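Local coordinates for putative uncharacterized protein Smu.1393c (Streptococcus mutans, PDB 4L9A) that probably hydrolyses carboxylic esters, as a carboxylesterase of the alpha/beta hydrolase fold, at residues N58-L66 with H271-V282; G71-N79 with W96-F107. All blocks are in the same frame, centred on the assembly; numbering follows the deposited sequence.

Contact 1 of 2, residues N58-L66 with H271-V282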
loop_
_atom_site.group_PDB
_atom_site.type_symbol
_atom_site.label_atom_id
_atom_site.label_comp_id
_atom_site.label_asym_id
_atom_site.label_seq_id
_atom_site.Cartn_x
_atom_site.Cartn_y
_atom_site.Cartn_z
ATOM N N ASN A 58 -7.078 -4.618 -5.109
ATOM C CA ASN A 58 -5.847 -5.136 -4.521
ATOM C C ASN A 58 -6.082 -5.602 -3.078
ATOM O O ASN A 58 -5.604 -6.660 -2.671
ATOM C CB ASN A 58 -4.773 -4.027 -4.584
ATOM C CG ASN A 58 -3.362 -4.523 -4.243
ATOM O OD1 ASN A 58 -3.073 -5.712 -4.305
ATOM N ND2 ASN A 58 -2.477 -3.589 -3.893
ATOM N N PHE A 59 -6.866 -4.827 -2.329
ATOM C CA PHE A 59 -7.091 -5.075 -0.909
ATOM C C PHE A 59 -8.458 -5.690 -0.601
ATOM O O PHE A 59 -8.918 -5.646 0.539
ATOM C CB PHE A 59 -6.915 -3.770 -0.126
ATOM C CG PHE A 59 -5.475 -3.372 0.070
ATOM C CD1 PHE A 59 -4.729 -3.917 1.115
ATOM C CD2 PHE A 59 -4.872 -2.448 -0.771
ATOM C CE1 PHE A 59 -3.390 -3.559 1.301
ATOM C CE2 PHE A 59 -3.533 -2.079 -0.591
ATOM C CZ PHE A 59 -2.795 -2.636 0.443
ATOM N N ALA A 60 -9.095 -6.275 -1.609
ATOM C CA ALA A 60 -10.461 -6.784 -1.458
ATOM C C ALA A 60 -10.638 -7.741 -0.279
ATOM O O ALA A 60 -11.635 -7.669 0.451
ATOM C CB ALA A 60 -10.933 -7.446 -2.762
ATOM N N ASN A 61 -9.672 -8.636 -0.097
ATOM C CA ASN A 61 -9.729 -9.624 0.977
ATOM C C ASN A 61 -9.640 -9.028 2.388
ATOM O O ASN A 61 -10.030 -9.673 3.362
ATOM C CB ASN A 61 -8.647 -10.695 0.788
ATOM C CG ASN A 61 -8.934 -11.620 -0.386
ATOM O OD1 ASN A 61 -10.068 -11.697 -0.875
ATOM N ND2 ASN A 61 -7.908 -12.340 -0.838
ATOM N N ILE A 62 -9.113 -7.812 2.507
ATOM C CA ILE A 62 -9.157 -7.121 3.799
ATOM C C ILE A 62 -10.439 -6.280 3.924
ATOM O O ILE A 62 -11.161 -6.346 4.931
ATOM C CB ILE A 62 -7.911 -6.243 4.025
ATOM C CG1 ILE A 62 -6.656 -7.130 4.146
ATOM C CG2 ILE A 62 -8.094 -5.405 5.289
ATOM C CD1 ILE A 62 -5.331 -6.355 4.224
ATOM N N ILE A 63 -10.718 -5.503 2.884
ATOM C CA ILE A 63 -11.904 -4.641 2.853
ATOM C C ILE A 63 -13.171 -5.431 3.135
ATOM O O ILE A 63 -13.951 -5.068 4.016
ATOM C CB ILE A 63 -11.999 -3.870 1.512
ATOM C CG1 ILE A 63 -10.862 -2.847 1.439
ATOM C CG2 ILE A 63 -13.347 -3.127 1.388
ATOM C CD1 ILE A 63 -10.521 -2.380 0.034
ATOM N N ASP A 64 -13.367 -6.527 2.412
ATOM C CA ASP A 64 -14.565 -7.339 2.602
ATOM C C ASP A 64 -14.745 -7.828 4.032
ATOM O O ASP A 64 -15.864 -8.121 4.443
ATOM C CB ASP A 64 -14.568 -8.541 1.662
ATOM C CG ASP A 64 -14.746 -8.141 0.215
ATOM O OD1 ASP A 64 -15.123 -6.974 -0.029
ATOM O OD2 ASP A 64 -14.501 -8.988 -0.670
ATOM N N LYS A 65 -13.653 -7.924 4.786
ATOM C CA LYS A 65 -13.732 -8.468 6.143
ATOM C C LYS A 65 -13.915 -7.421 7.254
ATOM O O LYS A 65 -14.146 -7.773 8.409
ATOM C CB LYS A 65 -12.507 -9.336 6.440
ATOM C CG LYS A 65 -12.384 -10.592 5.587
ATOM C CD LYS A 65 -11.220 -11.457 6.085
ATOM C CE LYS A 65 -11.020 -12.694 5.230
ATOM N NZ LYS A 65 -10.729 -12.338 3.819
ATOM N N LEU A 66 -13.798 -6.139 6.920
ATOM C CA LEU A 66 -13.973 -5.097 7.928
ATOM C C LEU A 66 -15.466 -4.872 8.198
ATOM O O LEU A 66 -16.287 -5.024 7.295
ATOM C CB LEU A 66 -13.283 -3.796 7.495
ATOM C CG LEU A 66 -11.747 -3.797 7.479
ATOM C CD1 LEU A 66 -11.179 -2.577 6.755
ATOM C CD2 LEU A 66 -11.196 -3.884 8.899
ATOM N N HIS A 271 -1.242 -9.188 1.908
ATOM C CA HIS A 271 -2.595 -8.627 1.906
ATOM C C HIS A 271 -3.564 -9.427 1.046
ATOM O O HIS A 271 -4.773 -9.261 1.164
ATOM C CB HIS A 271 -2.600 -7.166 1.458
ATOM C CG HIS A 271 -2.053 -6.961 0.084
ATOM N ND1 HIS A 271 -0.762 -7.295 -0.257
ATOM C CD2 HIS A 271 -2.621 -6.450 -1.035
ATOM C CE1 HIS A 271 -0.554 -7.001 -1.529
ATOM N NE2 HIS A 271 -1.667 -6.488 -2.024
ATOM N N TRP A 272 -3.037 -10.296 0.191
ATOM C CA TRP A 272 -3.875 -11.238 -0.542
ATOM C C TRP A 272 -4.146 -12.529 0.224
ATOM O O TRP A 272 -5.266 -13.046 0.205
ATOM C CB TRP A 272 -3.210 -11.626 -1.858
ATOM C CG TRP A 272 -3.137 -10.523 -2.862
ATOM C CD1 TRP A 272 -3.640 -9.255 -2.741
ATOM C CD2 TRP A 272 -2.517 -10.592 -4.153
ATOM N NE1 TRP A 272 -3.364 -8.530 -3.879
ATOM C CE2 TRP A 272 -2.678 -9.327 -4.759
ATOM C CE3 TRP A 272 -1.838 -11.604 -4.851
ATOM C CZ2 TRP A 272 -2.197 -9.048 -6.045
ATOM C CZ3 TRP A 272 -1.366 -11.326 -6.127
ATOM C CH2 TRP A 272 -1.540 -10.052 -6.705
ATOM N N SER A 273 -3.108 -13.061 0.870
ATOM C CA SER A 273 -3.130 -14.441 1.364
ATOM C C SER A 273 -3.258 -14.605 2.887
ATOM O O SER A 273 -3.580 -15.695 3.376
ATOM C CB SER A 273 -1.855 -15.166 0.904
ATOM O OG SER A 273 -0.703 -14.499 1.400
ATOM N N GLU A 274 -2.982 -13.552 3.647
ATOM C CA GLU A 274 -2.929 -13.712 5.102
ATOM C C GLU A 274 -3.974 -12.877 5.840
ATOM O O GLU A 274 -3.733 -12.424 6.964
ATOM C CB GLU A 274 -1.515 -13.404 5.613
ATOM C CG GLU A 274 -0.421 -14.281 4.998
ATOM C CD GLU A 274 -0.629 -15.761 5.267
ATOM O OE1 GLU A 274 -1.143 -16.110 6.351
ATOM O OE2 GLU A 274 -0.288 -16.580 4.386
ATOM N N THR A 275 -5.147 -12.701 5.228
ATOM C CA THR A 275 -6.117 -11.724 5.731
ATOM C C THR A 275 -6.867 -12.177 6.987
ATOM O O THR A 275 -7.356 -11.351 7.755
ATOM C CB THR A 275 -7.100 -11.240 4.620
ATOM O OG1 THR A 275 -7.874 -12.343 4.133
ATOM C CG2 THR A 275 -6.333 -10.644 3.482
ATOM N N ASN A 276 -6.948 -13.483 7.208
ATOM C CA ASN A 276 -7.526 -13.983 8.450
ATOM C C ASN A 276 -6.683 -13.551 9.638
ATOM O O ASN A 276 -7.207 -13.083 10.651
ATOM C CB ASN A 276 -7.670 -15.507 8.427
ATOM C CG ASN A 276 -8.838 -15.966 7.570
ATOM O OD1 ASN A 276 -9.876 -15.301 7.506
ATOM N ND2 ASN A 276 -8.674 -17.102 6.903
ATOM N N SER A 277 -5.369 -13.707 9.502
ATOM C CA SER A 277 -4.438 -13.278 10.529
ATOM C C SER A 277 -4.429 -11.761 10.673
ATOM O O SER A 277 -4.430 -11.233 11.791
ATOM C CB SER A 277 -3.030 -13.786 10.217
ATOM O OG SER A 277 -2.106 -13.336 11.189
ATOM N N ILE A 278 -4.425 -11.060 9.543
ATOM C CA ILE A 278 -4.437 -9.603 9.563
ATOM C C ILE A 278 -5.664 -9.080 10.304
ATOM O O ILE A 278 -5.553 -8.231 11.191
ATOM C CB ILE A 278 -4.366 -9.022 8.128
ATOM C CG1 ILE A 278 -3.040 -9.433 7.475
ATOM C CG2 ILE A 278 -4.536 -7.498 8.150
ATOM C CD1 ILE A 278 -3.008 -9.217 5.948
ATOM N N LEU A 279 -6.833 -9.607 9.958
ATOM C CA LEU A 279 -8.067 -9.174 10.605
ATOM C C LEU A 279 -8.055 -9.449 12.104
ATOM O O LEU A 279 -8.513 -8.640 12.911
ATOM C CB LEU A 279 -9.280 -9.835 9.946
ATOM C CG LEU A 279 -9.936 -8.992 8.850
ATOM C CD1 LEU A 279 -10.600 -7.761 9.453
ATOM C CD2 LEU A 279 -8.934 -8.590 7.776
ATOM N N GLU A 280 -7.536 -10.607 12.475
ATOM C CA GLU A 280 -7.419 -10.971 13.882
ATOM C C GLU A 280 -6.607 -9.907 14.654
ATOM O O GLU A 280 -7.040 -9.411 15.695
ATOM C CB GLU A 280 -6.755 -12.347 13.984
ATOM C CG GLU A 280 -6.908 -13.054 15.298
ATOM C CD GLU A 280 -6.323 -14.453 15.242
ATOM O OE1 GLU A 280 -6.350 -15.066 14.149
ATOM O OE2 GLU A 280 -5.823 -14.930 16.283
ATOM N N LYS A 281 -5.436 -9.548 14.134
ATOM C CA LYS A 281 -4.621 -8.493 14.750
ATOM C C LYS A 281 -5.303 -7.126 14.718
ATOM O O LYS A 281 -5.213 -6.356 15.668
ATOM C CB LYS A 281 -3.266 -8.388 14.056
ATOM C CG LYS A 281 -2.497 -9.691 14.043
ATOM C CD LYS A 281 -2.494 -10.325 15.408
ATOM C CE LYS A 281 -2.042 -11.774 15.334
ATOM N NZ LYS A 281 -2.307 -12.458 16.622
ATOM N N VAL A 282 -5.990 -6.826 13.623
ATOM C CA VAL A 282 -6.669 -5.542 13.498
ATOM C C VAL A 282 -7.775 -5.401 14.539
ATOM O O VAL A 282 -7.879 -4.382 15.214
ATOM C CB VAL A 282 -7.257 -5.339 12.094
ATOM C CG1 VAL A 282 -8.418 -4.363 12.147
ATOM C CG2 VAL A 282 -6.185 -4.839 11.143
HETATM O O HOH W 1 -6.793 -8.447 -0.652
#
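Asn58 OD1 accepts two ring N-H groups, from adjacent residues of the other segment. His271 NE2 lies 2.8 Å from Asn58 OD1, approaching from above the carbonyl plane although the oxygen sits in the plane of the imidazole. Trp272 NE1, 2.9 Å from the same Asn58 OD1, comes in closer to the carbonyl direction, with a C=O...N angle of 157°. The amide stands nearly perpendicular to both rings. With CG set between the backbone N and the carbonyl carbon (chi1 59°), His271 brings CD2 over one face of Phe59, offset toward the rim; the ring pair is oblique, with planes at 41°.

Farther along, Asn61 ND2 donates to Trp272 O at 2.9 Å, on a lone pair in the carbonyl plane. Lys65, bent at its last torsion, folds back so that NZ bonds both Thr275 OG1 at 2.9 Å and Asn61 O at 2.8 Å. Ile62 is a knob in a hole formed by His271, Thr275, Ile278 and Leu279, its CG1 3.6 Å from Thr275 CG2. The aliphatic part of Lys65 lies against Leu279, CB to CG being 3.5 Å.

A water takes the N-H of Asn61 and donates to the carbonyls of Asn58 and His271. In the second shell, Ser48 holds Asn58 ND2, His185 O takes a bond from Asn61 ND2, and His117 meets the His271 ring. Strands 43-47 and 134-141 lie beneath the apolar side chains. Two donors on one oxygen, with Ser48 on the amide nitrogen, should fix the Asn58 amide flip and join the two helical regions through directional bonds as well as apolar packing.

Contact 2 of 2, residues G71-N79 with W96-F107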
loop_
_atom_site.group_PDB
_atom_site.type_symbol
_atom_site.label_atom_id
_atom_site.label_comp_id
_atom_site.label_asym_id
_atom_site.label_seq_id
_atom_site.Cartn_x
_atom_site.Cartn_y
_atom_site.Cartn_z
ATOM N N GLY A 71 -15.001 3.003 8.223
ATOM C CA GLY A 71 -14.850 3.713 6.965
ATOM C C GLY A 71 -13.790 3.073 6.084
ATOM O O GLY A 71 -12.916 2.361 6.571
ATOM N N ILE A 72 -13.876 3.318 4.783
ATOM C CA ILE A 72 -12.894 2.815 3.832
ATOM C C ILE A 72 -12.503 3.953 2.897
ATOM O O ILE A 72 -13.361 4.684 2.418
ATOM C CB ILE A 72 -13.465 1.651 2.974
ATOM C CG1 ILE A 72 -13.970 0.505 3.852
ATOM C CG2 ILE A 72 -12.431 1.160 1.976
ATOM C CD1 ILE A 72 -12.857 -0.230 4.634
ATOM N N LEU A 73 -11.211 4.108 2.644
ATOM C CA LEU A 73 -10.746 4.989 1.579
ATOM C C LEU A 73 -9.610 4.306 0.861
ATOM O O LEU A 73 -8.558 4.065 1.449
ATOM C CB LEU A 73 -10.257 6.337 2.135
ATOM C CG LEU A 73 -9.614 7.303 1.143
ATOM C CD1 LEU A 73 -10.585 7.690 -0.018
ATOM C CD2 LEU A 73 -9.155 8.555 1.881
ATOM N N THR A 74 -9.817 3.980 -0.407
ATOM C CA THR A 74 -8.720 3.466 -1.208
ATOM C C THR A 74 -8.278 4.542 -2.185
ATOM O O THR A 74 -9.104 5.324 -2.693
ATOM C CB THR A 74 -9.102 2.181 -1.959
ATOM O OG1 THR A 74 -10.029 2.490 -3.006
ATOM C CG2 THR A 74 -9.728 1.149 -1.001
ATOM N N ILE A 75 -6.981 4.567 -2.459
ATOM C CA ILE A 75 -6.380 5.568 -3.327
ATOM C C ILE A 75 -5.453 4.914 -4.353
ATOM O O ILE A 75 -4.550 4.150 -3.986
ATOM C CB ILE A 75 -5.566 6.592 -2.496
ATOM C CG1 ILE A 75 -6.464 7.281 -1.464
ATOM C CG2 ILE A 75 -4.905 7.627 -3.403
ATOM C CD1 ILE A 75 -5.704 8.213 -0.514
ATOM N N ASP A 76 -5.676 5.203 -5.636
ATOM C CA ASP A 76 -4.796 4.714 -6.702
ATOM C C ASP A 76 -3.726 5.758 -7.040
ATOM O O ASP A 76 -4.046 6.898 -7.351
ATOM C CB ASP A 76 -5.588 4.378 -7.974
ATOM C CG ASP A 76 -6.480 3.151 -7.813
ATOM O OD1 ASP A 76 -6.675 2.697 -6.657
ATOM O OD2 ASP A 76 -7.005 2.656 -8.839
ATOM N N ALA A 77 -2.453 5.368 -6.991
ATOM C CA ALA A 77 -1.376 6.281 -7.372
ATOM C C ALA A 77 -1.443 6.582 -8.869
ATOM O O ALA A 77 -2.016 5.813 -9.643
ATOM C CB ALA A 77 0.002 5.682 -7.001
ATOM N N PRO A 78 -0.860 7.710 -9.287
ATOM C CA PRO A 78 -0.764 7.963 -10.727
ATOM C C PRO A 78 -0.194 6.740 -11.437
ATOM O O PRO A 78 0.604 5.992 -10.847
ATOM C CB PRO A 78 0.226 9.133 -10.803
ATOM C CG PRO A 78 0.003 9.867 -9.521
ATOM C CD PRO A 78 -0.263 8.796 -8.491
ATOM N N ASN A 79 -0.596 6.538 -12.687
ATOM C CA ASN A 79 -0.090 5.421 -13.484
ATOM C C ASN A 79 -0.389 4.034 -12.910
ATOM O O ASN A 79 0.320 3.055 -13.197
ATOM C CB ASN A 79 1.415 5.559 -13.706
ATOM C CG ASN A 79 1.773 6.805 -14.490
ATOM O OD1 ASN A 79 1.093 7.172 -15.456
ATOM N ND2 ASN A 79 2.855 7.462 -14.084
ATOM N N TRP A 96 3.091 13.872 -3.754
ATOM C CA TRP A 96 2.130 12.783 -3.645
ATOM C C TRP A 96 1.489 12.790 -2.253
ATOM O O TRP A 96 0.276 12.631 -2.126
ATOM C CB TRP A 96 2.809 11.460 -3.981
ATOM C CG TRP A 96 1.994 10.218 -3.795
ATOM C CD1 TRP A 96 2.397 9.075 -3.166
ATOM C CD2 TRP A 96 0.653 9.973 -4.257
ATOM N NE1 TRP A 96 1.397 8.135 -3.212
ATOM C CE2 TRP A 96 0.321 8.659 -3.865
ATOM C CE3 TRP A 96 -0.287 10.735 -4.957
ATOM C CZ2 TRP A 96 -0.925 8.094 -4.149
ATOM C CZ3 TRP A 96 -1.526 10.175 -5.227
ATOM C CH2 TRP A 96 -1.829 8.861 -4.833
ATOM N N VAL A 97 2.295 13.011 -1.212
ATOM C CA VAL A 97 1.758 13.152 0.141
ATOM C C VAL A 97 0.761 14.326 0.272
ATOM O O VAL A 97 -0.283 14.183 0.914
ATOM C CB VAL A 97 2.884 13.283 1.197
ATOM C CG1 VAL A 97 2.314 13.685 2.560
ATOM C CG2 VAL A 97 3.639 11.965 1.324
ATOM N N ASN A 98 1.086 15.479 -0.318
ATOM C CA ASN A 98 0.155 16.610 -0.325
ATOM C C ASN A 98 -1.150 16.274 -1.045
ATOM O O ASN A 98 -2.221 16.677 -0.612
ATOM C CB ASN A 98 0.802 17.890 -0.896
ATOM C CG ASN A 98 1.822 18.497 0.061
ATOM O OD1 ASN A 98 1.821 18.179 1.247
ATOM N ND2 ASN A 98 2.695 19.367 -0.449
ATOM N N ALA A 99 -1.063 15.511 -2.130
ATOM C CA ALA A 99 -2.273 15.113 -2.851
ATOM C C ALA A 99 -3.131 14.202 -1.972
ATOM O O ALA A 99 -4.343 14.363 -1.896
ATOM C CB ALA A 99 -1.919 14.417 -4.150
ATOM N N ILE A 100 -2.497 13.250 -1.291
ATOM C CA ILE A 100 -3.237 12.359 -0.403
ATOM C C ILE A 100 -3.911 13.124 0.732
ATOM O O ILE A 100 -5.071 12.868 1.050
ATOM C CB ILE A 100 -2.347 11.224 0.154
ATOM C CG1 ILE A 100 -1.882 10.331 -0.996
ATOM C CG2 ILE A 100 -3.099 10.408 1.204
ATOM C CD1 ILE A 100 -0.816 9.294 -0.612
ATOM N N LEU A 101 -3.195 14.070 1.335
ATOM C CA LEU A 101 -3.783 14.907 2.387
ATOM C C LEU A 101 -4.986 15.744 1.925
ATOM O O LEU A 101 -5.918 15.990 2.696
ATOM C CB LEU A 101 -2.721 15.811 3.014
ATOM C CG LEU A 101 -1.647 15.056 3.801
ATOM C CD1 LEU A 101 -0.487 15.998 4.107
ATOM C CD2 LEU A 101 -2.233 14.463 5.084
HETATM N N MSE A 102 -4.955 16.194 0.679
HETATM C CA MSE A 102 -6.097 16.883 0.095
HETATM C C MSE A 102 -7.269 15.924 0.008
HETATM O O MSE A 102 -8.422 16.295 0.253
HETATM C CB MSE A 102 -5.766 17.341 -1.311
HETATM C CG MSE A 102 -5.149 18.697 -1.409
HETATM SE SE MSE A 102 -5.475 19.301 -3.231
HETATM C CE MSE A 102 -7.434 19.272 -3.196
ATOM N N ILE A 103 -6.969 14.693 -0.379
ATOM C CA ILE A 103 -7.984 13.656 -0.445
ATOM C C ILE A 103 -8.537 13.396 0.954
ATOM O O ILE A 103 -9.743 13.254 1.126
ATOM C CB ILE A 103 -7.440 12.369 -1.102
ATOM C CG1 ILE A 103 -7.056 12.654 -2.560
ATOM C CG2 ILE A 103 -8.474 11.253 -1.039
ATOM C CD1 ILE A 103 -6.386 11.494 -3.297
ATOM N N PHE A 104 -7.664 13.365 1.964
ATOM C CA PHE A 104 -8.143 13.195 3.332
ATOM C C PHE A 104 -9.153 14.298 3.670
ATOM O O PHE A 104 -10.213 14.028 4.228
ATOM C CB PHE A 104 -6.998 13.225 4.354
ATOM C CG PHE A 104 -6.339 11.880 4.590
ATOM C CD1 PHE A 104 -6.229 10.951 3.567
ATOM C CD2 PHE A 104 -5.840 11.550 5.847
ATOM C CE1 PHE A 104 -5.628 9.716 3.783
ATOM C CE2 PHE A 104 -5.241 10.317 6.071
ATOM C CZ PHE A 104 -5.134 9.399 5.034
ATOM N N GLU A 105 -8.808 15.539 3.342
ATOM C CA GLU A 105 -9.657 16.686 3.692
ATOM C C GLU A 105 -10.981 16.682 2.929
ATOM O O GLU A 105 -11.946 17.325 3.336
ATOM C CB GLU A 105 -8.923 18.010 3.453
ATOM C CG GLU A 105 -7.634 18.157 4.252
ATOM C CD GLU A 105 -7.825 17.893 5.737
ATOM O OE1 GLU A 105 -8.676 18.573 6.357
ATOM O OE2 GLU A 105 -7.128 17.002 6.277
ATOM N N HIS A 106 -11.016 15.954 1.822
ATOM C CA HIS A 106 -12.207 15.854 0.993
ATOM C C HIS A 106 -13.319 15.054 1.672
ATOM O O HIS A 106 -14.495 15.249 1.368
ATOM C CB HIS A 106 -11.840 15.219 -0.347
ATOM C CG HIS A 106 -12.949 15.218 -1.357
ATOM N ND1 HIS A 106 -13.367 16.359 -2.010
ATOM C CD2 HIS A 106 -13.698 14.204 -1.855
ATOM C CE1 HIS A 106 -14.334 16.050 -2.856
ATOM N NE2 HIS A 106 -14.548 14.747 -2.788
ATOM N N PHE A 107 -12.953 14.164 2.595
ATOM C CA PHE A 107 -13.945 13.309 3.263
ATOM C C PHE A 107 -14.113 13.601 4.753
ATOM O O PHE A 107 -13.307 14.319 5.345
ATOM C CB PHE A 107 -13.619 11.832 3.052
ATOM C CG PHE A 107 -13.642 11.407 1.618
ATOM C CD1 PHE A 107 -14.849 11.193 0.966
ATOM C CD2 PHE A 107 -12.465 11.217 0.917
ATOM C CE1 PHE A 107 -14.879 10.797 -0.365
ATOM C CE2 PHE A 107 -12.485 10.823 -0.414
ATOM C CZ PHE A 107 -13.705 10.622 -1.058
#
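Trp96 is sandwiched between Pro78 from the strand segment and Ile100 from its own helix. Pro78 CD makes a CH-pi contact over the six-membered ring, 4.0 Å from its centroid and 20° off the normal. Ile100 CD1 rests on the opposite face, 3.4 Å above the plane. At the outer end of the indole, CH2 meets Ile75 CG2 at 3.6 Å, an oblique approach, while Ala77 CB packs near CZ2. Phe107 is met obliquely by Leu73 CD1, 3.7 Å from its CE2.

Leu73 carries the other end of the contact: with CG anti to the amide nitrogen (chi1 174°), its fork puts CD1 against Phe107 and CD2 between Phe104 and Ile103. Ile75 meets Ile103 tip to tip, its CG2 4.1 Å from Ile103 CD1, and sends CD1 to Ile100 CG2 at 3.8 Å.

The axes of strand 71-75 and helix 96-106 approach to 10.8 Å at 150°, so the helix runs back roughly antiparallel to the strand, as in a beta-alpha-beta crossover, here leading on to strand 111-117. The side chains that meet are apolar, so their fit, with Trp96 and Phe107 at the two ends, probably contributes to how the helix sits on the sheet.

How the contacts relate
The two contacts lie against opposite faces of the central sheet, their centres about 21 Å apart. Strand 71-75 belongs to contact 2 and has its other face toward contact 1: its alternating side chains give Leu73 and Ile75 to contact 2, whereas Ile72 and Thr74 face contact 1. Direct packing joins them, with Leu66 CD1 3.6 Å from Ile72 CD1 and Ile63 CD1 3.8 Å from Thr74 CG2. The chain passes from 58-66 through a short connection into 71-79, and contact 2 closes within the long excursion that ends at 271-282. In this family the nucleophile elbow follows the strand corresponding to 111-117; His117, at that strand's end, meets His271, which places contact 1 beside the probable active site.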